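Local coordinates for protein Bpsl1147 (Burkholderia pseudomallei, PDB 5A4O) that probably binds single-stranded DNA, as a bacterial homolog of the eukaryotic transcription coactivator PC4, at residues Q63-Q66 against G67-A71. Residues are numbered along the deposited sequence; the frame is centred on the assembly and turned at random.
Sequences QVIQ and GLLLA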
loop_
_atom_site.group_PDB
_atom_site.type_symbol
_atom_site.label_atom_id
_atom_site.label_comp_id
_atom_site.label_asym_id
_atom_site.label_seq_id
_atom_site.Cartn_x
_atom_site.Cartn_y
_atom_site.Cartn_z
ATOM N N GLN A 63 -12.141 -4.274 -0.541
ATOM C CA GLN A 63 -12.241 -2.964 0.119
ATOM C C GLN A 63 -11.109 -2.008 -0.236
ATOM O O GLN A 63 -11.357 -0.816 -0.472
ATOM C CB GLN A 63 -12.356 -3.143 1.632
ATOM C CG GLN A 63 -13.669 -3.790 2.051
ATOM C CD GLN A 63 -13.588 -4.409 3.428
ATOM O OE1 GLN A 63 -13.335 -5.603 3.582
ATOM N NE2 GLN A 63 -13.725 -3.573 4.437
ATOM N N VAL A 64 -9.869 -2.492 -0.244
ATOM C CA VAL A 64 -8.712 -1.640 -0.604
ATOM C C VAL A 64 -8.829 -1.158 -2.052
ATOM O O VAL A 64 -8.703 0.008 -2.337
ATOM C CB VAL A 64 -7.349 -2.334 -0.331
ATOM C CG1 VAL A 64 -6.185 -1.562 -0.940
ATOM C CG2 VAL A 64 -7.128 -2.476 1.158
ATOM N N ILE A 65 -9.135 -2.073 -2.954
ATOM C CA ILE A 65 -9.363 -1.720 -4.352
ATOM C C ILE A 65 -10.450 -0.656 -4.492
ATOM O O ILE A 65 -10.294 0.337 -5.221
ATOM C CB ILE A 65 -9.716 -2.960 -5.164
ATOM C CG1 ILE A 65 -8.474 -3.811 -5.386
ATOM C CG2 ILE A 65 -10.326 -2.558 -6.503
ATOM C CD1 ILE A 65 -8.723 -5.277 -5.737
ATOM N N GLN A 66 -11.568 -0.861 -3.804
ATOM C CA GLN A 66 -12.659 0.089 -3.887
ATOM C C GLN A 66 -12.271 1.445 -3.323
ATOM O O GLN A 66 -12.637 2.460 -3.875
ATOM C CB GLN A 66 -13.912 -0.440 -3.204
ATOM C CG GLN A 66 -14.732 -1.433 -4.057
ATOM C CD GLN A 66 -14.759 -1.198 -5.563
ATOM O OE1 GLN A 66 -14.398 -2.090 -6.355
ATOM N NE2 GLN A 66 -15.216 -0.017 -5.981
ATOM N N GLY A 67 -11.496 1.466 -2.232
ATOM C CA GLY A 67 -10.963 2.725 -1.726
ATOM C C GLY A 67 -10.046 3.470 -2.692
ATOM O O GLY A 67 -10.116 4.701 -2.827
ATOM N N LEU A 68 -9.203 2.727 -3.401
ATOM C CA LEU A 68 -8.285 3.337 -4.346
ATOM C C LEU A 68 -9.015 3.827 -5.585
ATOM O O LEU A 68 -8.674 4.883 -6.121
ATOM C CB LEU A 68 -7.179 2.363 -4.761
ATOM C CG LEU A 68 -6.237 1.896 -3.641
ATOM C CD1 LEU A 68 -5.420 0.735 -4.160
ATOM C CD2 LEU A 68 -5.337 3.006 -3.133
ATOM N N LEU A 69 -10.043 3.102 -6.000
ATOM C CA LEU A 69 -10.885 3.548 -7.117
ATOM C C LEU A 69 -11.553 4.873 -6.750
ATOM O O LEU A 69 -11.579 5.805 -7.540
ATOM C CB LEU A 69 -11.939 2.491 -7.465
ATOM C CG LEU A 69 -11.446 1.275 -8.219
ATOM C CD1 LEU A 69 -12.539 0.226 -8.283
ATOM C CD2 LEU A 69 -11.051 1.702 -9.631
ATOM N N LEU A 70 -12.094 4.943 -5.539
ATOM C CA LEU A 70 -12.697 6.180 -5.039
ATOM C C LEU A 70 -11.688 7.326 -5.022
ATOM O O LEU A 70 -12.027 8.440 -5.413
ATOM C CB LEU A 70 -13.259 5.962 -3.636
ATOM C CG LEU A 70 -14.120 7.052 -3.024
ATOM C CD1 LEU A 70 -15.256 7.373 -3.980
ATOM C CD2 LEU A 70 -14.703 6.602 -1.702
ATOM N N ALA A 71 -10.466 7.049 -4.576
ATOM C CA ALA A 71 -9.419 8.057 -4.484
ATOM C C ALA A 71 -9.032 8.578 -5.850
ATOM O O ALA A 71 -8.607 9.715 -5.984
ATOM C CB ALA A 71 -8.192 7.498 -3.782
#
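The carboxamide of Gln66 has one face turned partly toward Leu69, whose CD1 methyl lies off that face, beyond the edge that carries OE1 and NE2, rather than over the centre of the amide. The methyl lies as close to OE1 as to NE2, each 3.5 Å from Leu69 CD1, so the contact is van der Waals packing that favours neither polar atom. A bend at chi2 (-34°) folds the amide forward, toward the C-terminal end of the helix, to meet the leucine, and the two side chains pass at a slant on the exposed flank.

Ile65 and Leu69, one turn apart, run alongside each other in the same direction, with Ile65 CG2 4.0 Å from Leu69 CD1. The branch of Leu69 is set beside its own backbone N (chi1 -75°), which leans it toward the preceding turn, and Leu69 CG comes within 3.3 Å of Ile65 O. Leu68 leans likewise: its CG rests 3.4 Å from Val64 O, while its CD1 meets Val64 CG1.

The peptide groups beneath are joined by successive i to i+4 hydrogen bonds. Gly67 N donates to Gln63 O, and Leu68 N reaches Val64 O over 3.0 Å. Leu69 N to Ile65 O is 2.9 Å long, and Leu70 N closes on Gln66 O with an N-H...O angle of 164°.

This regular spacing makes Val64, Ile65, Leu68 and Leu69 one apolar face, which packs on the second subunit: Leu68 meets Leu68 of the other chain, and Leu69 meets its Ile65. Such reciprocal pairing is consistent with two-fold symmetry near Leu68. The arrangement is that of an amphipathic alpha-helix at a dimer interface, here the C-terminal helix that follows the four-stranded antiparallel sheet of the PC4 fold.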